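PDB 3FKJ: putative phosphosugar isomerases from Salmonella typhimurium LT2, which probably binds a phosphorylated sugar or related carbohydrate derivative and may catalyse its isomerisation. Local coordinates for residues Y60-D63 with C64-K68; A143-P146 with E147-D150; F255-E259 with P260-F264; L267-S270 with G271-P275. One frame throughout, in Å; residues are numbered along the deposited sequence.

Contact 1: Y60-D63 with C64-K68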
loop_
_atom_site.group_PDB
_atom_site.type_symbol
_atom_site.label_atom_id
_atom_site.label_comp_id
_atom_site.label_asym_id
_atom_site.label_seq_id
_atom_site.Cartn_x
_atom_site.Cartn_y
_atom_site.Cartn_z
ATOM N N TYR A 60 -5.768 1.627 -9.802
ATOM C CA TYR A 60 -4.976 0.778 -10.696
ATOM C C TYR A 60 -5.157 1.164 -12.180
ATOM O O TYR A 60 -4.174 1.254 -12.939
ATOM C CB TYR A 60 -5.263 -0.729 -10.423
ATOM C CG TYR A 60 -4.470 -1.677 -11.306
ATOM C CD1 TYR A 60 -3.102 -1.844 -11.122
ATOM C CD2 TYR A 60 -5.067 -2.368 -12.348
ATOM C CE1 TYR A 60 -2.350 -2.669 -11.934
ATOM C CE2 TYR A 60 -4.292 -3.216 -13.200
ATOM C CZ TYR A 60 -2.953 -3.375 -12.955
ATOM O OH TYR A 60 -2.185 -4.200 -13.756
ATOM N N PHE A 61 -6.397 1.412 -12.588
ATOM C CA PHE A 61 -6.682 1.841 -13.956
ATOM C C PHE A 61 -5.927 3.120 -14.338
ATOM O O PHE A 61 -5.292 3.215 -15.412
ATOM C CB PHE A 61 -8.206 2.036 -14.143
ATOM C CG PHE A 61 -8.609 2.531 -15.509
ATOM C CD1 PHE A 61 -8.740 1.652 -16.570
ATOM C CD2 PHE A 61 -8.889 3.874 -15.719
ATOM C CE1 PHE A 61 -9.125 2.100 -17.835
ATOM C CE2 PHE A 61 -9.292 4.347 -16.984
ATOM C CZ PHE A 61 -9.408 3.455 -18.047
ATOM N N LEU A 62 -5.965 4.102 -13.451
ATOM C CA LEU A 62 -5.314 5.373 -13.729
ATOM C C LEU A 62 -3.817 5.213 -13.689
ATOM O O LEU A 62 -3.134 5.757 -14.527
ATOM C CB LEU A 62 -5.780 6.467 -12.761
ATOM C CG LEU A 62 -7.271 6.842 -12.842
ATOM C CD1 LEU A 62 -7.635 7.778 -11.619
ATOM C CD2 LEU A 62 -7.596 7.539 -14.182
ATOM N N ASP A 63 -3.290 4.484 -12.721
ATOM C CA ASP A 63 -1.848 4.263 -12.659
ATOM C C ASP A 63 -1.346 3.619 -13.947
ATOM O O ASP A 63 -0.262 3.923 -14.400
ATOM C CB ASP A 63 -1.464 3.364 -11.481
ATOM C CG ASP A 63 -1.591 4.062 -10.159
ATOM O OD1 ASP A 63 -1.746 5.305 -10.107
ATOM O OD2 ASP A 63 -1.506 3.353 -9.154
ATOM N N CYS A 64 -2.146 2.728 -14.520
ATOM C CA CYS A 64 -1.806 2.098 -15.782
ATOM C C CYS A 64 -1.999 2.985 -17.003
ATOM O O CYS A 64 -1.187 2.960 -17.897
ATOM C CB CYS A 64 -2.644 0.851 -15.965
ATOM S SG CYS A 64 -2.197 -0.498 -14.862
ATOM N N GLU A 65 -3.093 3.736 -17.037
ATOM C CA GLU A 65 -3.597 4.347 -18.261
ATOM C C GLU A 65 -3.412 5.870 -18.378
ATOM O O GLU A 65 -3.193 6.343 -19.474
ATOM C CB GLU A 65 -5.076 4.025 -18.430
ATOM C CG GLU A 65 -5.414 2.555 -18.657
ATOM C CD GLU A 65 -4.881 1.992 -19.974
ATOM O OE1 GLU A 65 -4.681 2.705 -20.997
ATOM O OE2 GLU A 65 -4.659 0.801 -19.981
ATOM N N ALA A 66 -3.479 6.615 -17.270
ATOM C CA ALA A 66 -3.307 8.081 -17.257
ATOM C C ALA A 66 -1.843 8.511 -17.283
ATOM O O ALA A 66 -1.092 8.137 -16.407
ATOM C CB ALA A 66 -3.972 8.683 -16.014
ATOM N N SER A 67 -1.469 9.340 -18.268
ATOM C CA SER A 67 -0.126 9.903 -18.409
ATOM C C SER A 67 0.100 11.259 -17.756
ATOM O O SER A 67 1.247 11.627 -17.457
ATOM C CB SER A 67 0.242 10.029 -19.904
ATOM O OG SER A 67 0.196 8.755 -20.501
ATOM N N LYS A 68 -0.969 12.025 -17.549
ATOM C CA LYS A 68 -0.811 13.376 -17.001
ATOM C C LYS A 68 -1.146 13.457 -15.520
ATOM O O LYS A 68 -0.622 14.282 -14.795
ATOM C CB LYS A 68 -1.694 14.359 -17.748
ATOM C CG LYS A 68 -1.406 14.506 -19.240
ATOM C CD LYS A 68 -2.446 15.482 -19.837
ATOM C CE LYS A 68 -2.383 15.602 -21.329
ATOM N NZ LYS A 68 -3.184 16.783 -21.754
HETATM O O HOH W 1 0.314 5.769 -16.163
#
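Cys-64, Glu-65 and Ala-66 each send a backbone N-H back four residues, to the carbonyls of Tyr-60, Phe-61 and Leu-62, closing the last turn of helix 56-65. Ala-66 is the first residue to leave helical angles, and water 1 bridges this end by donating to Asp-63 O and to Ala-66 O, 2.8 Å away. The side chains pair at the same spacing. The ring of Tyr-60 has its CG anti to the backbone N (chi1 -180°), and Cys-64 SG settles over one face, 3.7 Å from the ring centroid. In this sulfur-aromatic contact a compact, polarisable sulfur lies close against the pi face, offset toward the rim. Glu-65 keeps CG beside its backbone N (chi1 -66°), over a face of the Phe-61 ring and 4.1 Å from the centroid, a CH-pi contact; the bend at chi2 then directs the carboxylate onward. Its OE2 hydrogen-bonds Tyr-311 OH and its OE1 forms a salt bridge with Lys-85 of the second subunit, while Tyr-60 OH bonds Glu-310. Phe-61 also meets Tyr-173 and Tyr-311 edge-to-face. Leu-62 and Phe-61 pack on helix 155-170, and Leu-62 reaches Val-71 of strand 70-75.

Contact 2: A143-P146 with E147-D150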
loop_
_atom_site.group_PDB
_atom_site.type_symbol
_atom_site.label_atom_id
_atom_site.label_comp_id
_atom_site.label_asym_id
_atom_site.label_seq_id
_atom_site.Cartn_x
_atom_site.Cartn_y
_atom_site.Cartn_z
ATOM N N ALA A 143 -25.882 -4.588 -0.835
ATOM C CA ALA A 143 -26.635 -5.553 -0.035
ATOM C C ALA A 143 -25.687 -6.581 0.587
ATOM O O ALA A 143 -24.603 -6.826 0.079
ATOM C CB ALA A 143 -27.668 -6.264 -0.870
ATOM N N ARG A 144 -26.160 -7.205 1.661
ATOM C CA ARG A 144 -25.487 -8.308 2.313
ATOM C C ARG A 144 -25.797 -9.658 1.661
ATOM O O ARG A 144 -26.914 -10.169 1.760
ATOM C CB ARG A 144 -25.892 -8.321 3.772
ATOM C CG ARG A 144 -25.254 -9.403 4.588
ATOM C CD ARG A 144 -25.684 -9.240 6.037
ATOM N NE ARG A 144 -25.100 -8.013 6.582
ATOM C CZ ARG A 144 -25.625 -7.289 7.562
ATOM N NH1 ARG A 144 -26.768 -7.654 8.150
ATOM N NH2 ARG A 144 -24.992 -6.194 7.960
ATOM N N TYR A 145 -24.772 -10.233 1.022
ATOM C CA TYR A 145 -24.843 -11.549 0.391
ATOM C C TYR A 145 -25.514 -12.495 1.403
ATOM O O TYR A 145 -25.143 -12.502 2.584
ATOM C CB TYR A 145 -23.437 -12.057 -0.034
ATOM C CG TYR A 145 -23.483 -13.348 -0.817
ATOM C CD1 TYR A 145 -23.854 -13.364 -2.179
ATOM C CD2 TYR A 145 -23.245 -14.571 -0.189
ATOM C CE1 TYR A 145 -23.961 -14.581 -2.892
ATOM C CE2 TYR A 145 -23.369 -15.785 -0.883
ATOM C CZ TYR A 145 -23.710 -15.783 -2.235
ATOM O OH TYR A 145 -23.794 -16.997 -2.903
ATOM N N PRO A 146 -26.480 -13.313 0.954
ATOM C CA PRO A 146 -26.920 -13.659 -0.400
ATOM C C PRO A 146 -27.914 -12.680 -1.090
ATOM O O PRO A 146 -28.328 -12.910 -2.252
ATOM C CB PRO A 146 -27.555 -15.024 -0.180
ATOM C CG PRO A 146 -28.132 -14.936 1.173
ATOM C CD PRO A 146 -27.249 -14.052 1.973
ATOM N N GLU A 147 -28.269 -11.600 -0.399
ATOM C CA GLU A 147 -28.987 -10.513 -1.038
ATOM C C GLU A 147 -28.007 -9.840 -1.982
ATOM O O GLU A 147 -26.828 -9.821 -1.743
ATOM C CB GLU A 147 -29.553 -9.525 -0.011
ATOM C CG GLU A 147 -30.244 -10.206 1.177
ATOM C CD GLU A 147 -31.596 -9.613 1.529
ATOM O OE1 GLU A 147 -31.690 -8.378 1.686
ATOM O OE2 GLU A 147 -32.569 -10.390 1.671
ATOM N N THR A 148 -28.490 -9.366 -3.109
ATOM C CA THR A 148 -27.620 -8.768 -4.098
ATOM C C THR A 148 -28.281 -7.497 -4.657
ATOM O O THR A 148 -29.465 -7.247 -4.435
ATOM C CB THR A 148 -27.305 -9.775 -5.224
ATOM O OG1 THR A 148 -28.519 -10.228 -5.789
ATOM C CG2 THR A 148 -26.560 -10.979 -4.699
ATOM N N VAL A 149 -27.462 -6.687 -5.324
ATOM C CA VAL A 149 -27.867 -5.471 -5.987
ATOM C C VAL A 149 -27.122 -5.491 -7.330
ATOM O O VAL A 149 -26.452 -6.475 -7.644
ATOM C CB VAL A 149 -27.509 -4.186 -5.166
ATOM C CG1 VAL A 149 -28.431 -4.027 -3.959
ATOM C CG2 VAL A 149 -25.980 -4.149 -4.765
ATOM N N ASP A 150 -27.226 -4.416 -8.106
ATOM C CA ASP A 150 -26.491 -4.275 -9.367
ATOM C C ASP A 150 -25.035 -4.074 -9.025
ATOM O O ASP A 150 -24.732 -3.094 -8.372
ATOM C CB ASP A 150 -27.001 -3.043 -10.103
ATOM C CG ASP A 150 -26.391 -2.866 -11.493
ATOM O OD1 ASP A 150 -25.661 -3.763 -11.987
ATOM O OD2 ASP A 150 -26.683 -1.798 -12.080
HETATM O O HOH W 2 -24.361 -8.644 -2.401
HETATM O O HOH W 3 -28.902 -6.532 2.679
#
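Ala-143 and Glu-147 face each other across a tight reversal at the protein surface, in the loop that leads from strand 136-139 to helix 155-170. It is a type VIa beta turn from Arg-144 to Glu-147, closed by Glu-147 N, which donates to Arg-144 O at 2.9 Å, and bent by the cis peptide bond between Tyr-145 and Pro-146. Proline suits this place because it adopts the cis form far more readily than other residues. The cis link also brings Pro-146 CB over the centre of one face of the Tyr-145 ring, 4.2 Å above its plane. Tyr-145 CA adds a C-H...O contact to Glu-147 O, 3.4 Å away. Water 2 spans the two arms by donating to Ala-143 O and, at 2.8 Å, to Glu-147 O. On the arm before the turn, Ala-143 CB meets Val-149 CG1 at 3.9 Å; a small side chain lets the arms come this near. Thr-148 carries its methyl CG2 beside the backbone N, where it lies 3.6 Å from Pro-146 O. Tyr-145 ties the loop to the body of the protein: its ring packs on Asp-322, Val-323 and Leu-326 of helix 313-331, and its OH bonds Gln-198 NE2 at the start of helix 198-208.

Contact 3: F255-E259 with P260-F264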
loop_
_atom_site.group_PDB
_atom_site.type_symbol
_atom_site.label_atom_id
_atom_site.label_comp_id
_atom_site.label_asym_id
_atom_site.label_seq_id
_atom_site.Cartn_x
_atom_site.Cartn_y
_atom_site.Cartn_z
ATOM N N PHE A 255 7.855 -15.207 1.700
ATOM C CA PHE A 255 7.801 -16.634 1.353
ATOM C C PHE A 255 8.586 -17.545 2.312
ATOM O O PHE A 255 8.304 -18.736 2.383
ATOM C CB PHE A 255 8.194 -16.874 -0.126
ATOM C CG PHE A 255 9.697 -16.787 -0.422
ATOM C CD1 PHE A 255 10.520 -15.832 0.181
ATOM C CD2 PHE A 255 10.256 -17.632 -1.368
ATOM C CE1 PHE A 255 11.863 -15.765 -0.110
ATOM C CE2 PHE A 255 11.605 -17.562 -1.676
ATOM C CZ PHE A 255 12.414 -16.628 -1.034
ATOM N N GLU A 256 9.530 -16.975 3.067
ATOM C CA GLU A 256 10.278 -17.720 4.069
ATOM C C GLU A 256 9.376 -18.312 5.142
ATOM O O GLU A 256 9.781 -19.257 5.838
ATOM C CB GLU A 256 11.358 -16.827 4.712
ATOM C CG GLU A 256 12.608 -16.668 3.877
ATOM C CD GLU A 256 13.430 -17.932 3.849
ATOM O OE1 GLU A 256 13.544 -18.589 4.917
ATOM O OE2 GLU A 256 13.981 -18.257 2.779
ATOM N N ILE A 257 8.161 -17.772 5.279
ATOM C CA ILE A 257 7.183 -18.315 6.235
ATOM C C ILE A 257 6.580 -19.667 5.790
ATOM O O ILE A 257 6.065 -20.438 6.604
ATOM C CB ILE A 257 6.026 -17.291 6.482
ATOM C CG1 ILE A 257 5.365 -17.507 7.871
ATOM C CG2 ILE A 257 4.998 -17.339 5.306
ATOM C CD1 ILE A 257 6.353 -17.423 9.120
ATOM N N THR A 258 6.616 -19.930 4.488
ATOM C CA THR A 258 5.953 -21.071 3.882
ATOM C C THR A 258 6.528 -22.388 4.334
ATOM O O THR A 258 7.733 -22.647 4.234
ATOM C CB THR A 258 6.108 -21.035 2.344
ATOM O OG1 THR A 258 5.794 -19.709 1.853
ATOM C CG2 THR A 258 5.221 -22.090 1.677
ATOM N N GLU A 259 5.642 -23.253 4.794
ATOM C CA GLU A 259 5.993 -24.647 5.092
ATOM C C GLU A 259 4.742 -25.457 4.787
ATOM O O GLU A 259 3.707 -24.866 4.460
ATOM C CB GLU A 259 6.460 -24.784 6.543
ATOM C CG GLU A 259 5.424 -24.415 7.611
ATOM C CD GLU A 259 6.006 -24.527 9.009
ATOM O OE1 GLU A 259 6.801 -23.635 9.375
ATOM O OE2 GLU A 259 5.681 -25.508 9.736
ATOM N N PRO A 260 4.832 -26.800 4.829
ATOM C CA PRO A 260 3.639 -27.584 4.548
ATOM C C PRO A 260 2.420 -27.096 5.323
ATOM O O PRO A 260 2.454 -27.018 6.540
ATOM C CB PRO A 260 4.050 -29.007 4.955
ATOM C CG PRO A 260 5.521 -29.039 4.737
ATOM C CD PRO A 260 6.009 -27.654 5.072
ATOM N N GLY A 261 1.363 -26.711 4.622
ATOM C CA GLY A 261 0.118 -26.365 5.279
ATOM C C GLY A 261 -0.097 -24.892 5.583
ATOM O O GLY A 261 -1.150 -24.532 6.096
ATOM N N THR A 262 0.883 -24.037 5.272
ATOM C CA THR A 262 0.740 -22.609 5.479
ATOM C C THR A 262 -0.353 -22.119 4.559
ATOM O O THR A 262 -0.283 -22.356 3.367
ATOM C CB THR A 262 2.017 -21.838 5.165
ATOM O OG1 THR A 262 3.074 -22.348 5.975
ATOM C CG2 THR A 262 1.805 -20.332 5.443
ATOM N N PRO A 263 -1.410 -21.507 5.118
ATOM C CA PRO A 263 -2.566 -21.150 4.275
ATOM C C PRO A 263 -2.412 -19.850 3.481
ATOM O O PRO A 263 -2.104 -18.816 4.043
ATOM C CB PRO A 263 -3.722 -21.058 5.289
ATOM C CG PRO A 263 -3.183 -21.678 6.565
ATOM C CD PRO A 263 -1.721 -21.264 6.535
ATOM N N PHE A 264 -2.596 -19.952 2.174
ATOM C CA PHE A 264 -2.617 -18.822 1.252
ATOM C C PHE A 264 -3.897 -18.871 0.416
ATOM O O PHE A 264 -4.236 -19.903 -0.151
ATOM C CB PHE A 264 -1.442 -18.903 0.269
ATOM C CG PHE A 264 -0.093 -18.865 0.915
ATOM C CD1 PHE A 264 0.551 -17.655 1.124
ATOM C CD2 PHE A 264 0.557 -20.037 1.276
ATOM C CE1 PHE A 264 1.811 -17.605 1.716
ATOM C CE2 PHE A 264 1.811 -20.000 1.855
ATOM C CZ PHE A 264 2.435 -18.749 2.094
#
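Thr-262 and Glu-259 hold each other by two hydrogen bonds. Glu-259 N donates to Thr-262 OG1 over 3.0 Å, nearly straight at 158°, and Thr-262 N returns a bond to Glu-259 O at 3.1 Å. The hydroxyl is put there by its first torsion (chi1 -58°), which sets OG1 beside the backbone N and leaves the methyl anti to it. Threonine therefore serves both as an acceptor for a backbone N-H and as an apolar surface, since its side chain also packs on Tyr-215. The second of these bonds closes a type II beta turn from Glu-259 to Thr-262, leading into strand 263-268 of the parallel four-stranded sheet. Pro-260 fits the first corner, its ring fixing phi, and Gly-261 takes the second at positive phi (94°), a conformation that favours glycine. Upstream, the 3-10 segment ends with Phe-255 O gripped twice, by Thr-258 N and by Thr-258 OG1 at 2.7 Å, both from the same face of its plane. The Thr-258 hydroxyl also bonds Tyr-250 OH. Thr-258 and Phe-264 cross at about a right angle, Thr-258 OG1 lying 3.5 Å from Phe-264 CZ, and Ile-257 CG2 approaches the same CZ at 4.3 Å. Farther out, Phe-264 packs on Met-217 and Ile-284, while Thr-258 O accepts a bond from Tyr-341 OH of the second subunit.

Contact 4: L267-S270 with G271-P275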
loop_
_atom_site.group_PDB
_atom_site.type_symbol
_atom_site.label_atom_id
_atom_site.label_comp_id
_atom_site.label_asym_id
_atom_site.label_seq_id
_atom_site.Cartn_x
_atom_site.Cartn_y
_atom_site.Cartn_z
ATOM N N LEU A 267 -5.727 -14.557 -5.081
ATOM C CA LEU A 267 -6.690 -13.991 -6.014
ATOM C C LEU A 267 -5.950 -13.677 -7.281
ATOM O O LEU A 267 -5.391 -12.606 -7.409
ATOM C CB LEU A 267 -7.312 -12.723 -5.444
ATOM C CG LEU A 267 -7.939 -12.854 -4.044
ATOM C CD1 LEU A 267 -8.597 -11.576 -3.749
ATOM C CD2 LEU A 267 -8.927 -14.011 -3.954
ATOM N N GLN A 268 -5.937 -14.653 -8.186
ATOM C CA GLN A 268 -5.199 -14.588 -9.448
ATOM C C GLN A 268 -5.951 -13.734 -10.492
ATOM O O GLN A 268 -7.187 -13.783 -10.602
ATOM C CB GLN A 268 -4.944 -16.007 -10.006
ATOM C CG GLN A 268 -4.096 -16.042 -11.268
ATOM C CD GLN A 268 -3.651 -17.434 -11.671
ATOM O OE1 GLN A 268 -4.289 -18.428 -11.318
ATOM N NE2 GLN A 268 -2.544 -17.512 -12.423
ATOM N N SER A 269 -5.165 -12.959 -11.236
ATOM C CA SER A 269 -5.675 -12.023 -12.217
ATOM C C SER A 269 -5.477 -12.538 -13.638
ATOM O O SER A 269 -4.595 -13.390 -13.910
ATOM C CB SER A 269 -4.926 -10.680 -12.123
ATOM O OG SER A 269 -5.071 -10.064 -10.865
ATOM N N SER A 270 -6.301 -12.007 -14.541
ATOM C CA SER A 270 -6.025 -12.085 -15.958
ATOM C C SER A 270 -5.029 -10.991 -16.313
ATOM O O SER A 270 -4.710 -10.108 -15.502
ATOM C CB SER A 270 -7.312 -11.876 -16.765
ATOM O OG SER A 270 -7.697 -10.509 -16.727
ATOM N N GLY A 271 -4.579 -11.011 -17.550
ATOM C CA GLY A 271 -3.817 -9.932 -18.068
ATOM C C GLY A 271 -2.401 -9.884 -17.553
ATOM O O GLY A 271 -1.799 -10.908 -17.229
ATOM N N ARG A 272 -1.869 -8.669 -17.476
ATOM C CA ARG A 272 -0.402 -8.472 -17.457
ATOM C C ARG A 272 0.375 -9.001 -16.241
ATOM O O ARG A 272 1.527 -9.458 -16.411
ATOM C CB ARG A 272 -0.073 -7.006 -17.687
ATOM C CG ARG A 272 -0.378 -6.574 -19.127
ATOM C CD ARG A 272 -0.416 -5.066 -19.246
ATOM N NE ARG A 272 -1.503 -4.457 -18.483
ATOM C CZ ARG A 272 -1.657 -3.141 -18.291
ATOM N NH1 ARG A 272 -0.812 -2.285 -18.809
ATOM N NH2 ARG A 272 -2.665 -2.664 -17.584
ATOM N N THR A 273 -0.249 -8.991 -15.058
ATOM C CA THR A 273 0.431 -9.416 -13.825
ATOM C C THR A 273 0.250 -10.907 -13.520
ATOM O O THR A 273 0.864 -11.444 -12.594
ATOM C CB THR A 273 0.051 -8.505 -12.614
ATOM O OG1 THR A 273 -1.303 -8.780 -12.207
ATOM C CG2 THR A 273 0.180 -7.024 -13.019
ATOM N N ARG A 274 -0.519 -11.607 -14.344
ATOM C CA ARG A 274 -0.716 -13.047 -14.154
ATOM C C ARG A 274 0.564 -13.857 -13.936
ATOM O O ARG A 274 0.600 -14.740 -13.073
ATOM C CB ARG A 274 -1.478 -13.617 -15.336
ATOM C CG ARG A 274 -2.016 -15.003 -15.138
ATOM C CD ARG A 274 -2.951 -15.316 -16.266
ATOM N NE ARG A 274 -3.461 -16.673 -16.136
ATOM C CZ ARG A 274 -4.476 -17.051 -15.367
ATOM N NH1 ARG A 274 -5.158 -16.181 -14.646
ATOM N NH2 ARG A 274 -4.807 -18.340 -15.322
ATOM N N PRO A 275 1.618 -13.597 -14.722
ATOM C CA PRO A 275 2.862 -14.344 -14.467
ATOM C C PRO A 275 3.447 -14.185 -13.055
ATOM O O PRO A 275 4.131 -15.089 -12.565
ATOM C CB PRO A 275 3.826 -13.775 -15.529
ATOM C CG PRO A 275 2.901 -13.303 -16.629
ATOM C CD PRO A 275 1.763 -12.694 -15.886
HETATM O O HOH W 4 -3.074 -8.488 -14.410
#
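The guanidinium of Arg-274 and the amide of Gln-268 lie almost parallel, their planes 7° apart, stacked as two flat polar groups. Gln-268 NE2 sits over the centre of the guanidinium face, 3.6 Å from Arg-274 CZ. Both chains are extended, and Arg-274 leaves its backbone with CG anti to the N (chi1 -167°), which carries the chain back over Ser-269 toward the strand. At the edge, Arg-274 NH1 donates to Ser-269 O at 2.9 Å; the oxygen lies close to the guanidinium plane, whereas NH1 stands above the carbonyl plane of Ser-269. Arg-274 NH1 also forms a salt bridge with Asp-295, which would be expected to offset the arginine's charge, and Gln-268 NE2 hydrogen-bonds Asp-278; these bonds would limit the rotation of both groups. Gly-271, at positive phi, lets the chain swing round, and water 4 donates to Ser-270 O while accepting from Thr-273 N at 2.9 Å. Thr-273 OG1 and Ser-269 OG hydrogen-bond Ser-219 OG and Ser-222 OG respectively. A type I beta turn from Gly-271 to Arg-274 starts helix 274-286, making this the strand-to-helix link of a beta-alpha-beta unit, strand 263-268 to strand 290-295, in the parallel sheet.

Contact 2 is the surface member, a loop reversal shaped by a cis-proline and bridged by water, whereas contact 1 is buried and relies on a sulfur and an aliphatic chain lying over aromatic rings. Contacts 3 and 4, both partly buried, share strand 263-268: the turn of contact 3 leads into it with backbone and hydroxyl bonds, and contact 4 leaves it with charged and amide groups stacked together. Contacts 1 and 4 touch, Cys-64 SG lying 3.5 Å from Arg-272 NH2, although contact 1 closes a helix beside strand 70-75 of the five-stranded sheet and contact 4 leaves a strand of the four-stranded one. The second subunit reaches contacts 1, 3 and 4, but not contact 2.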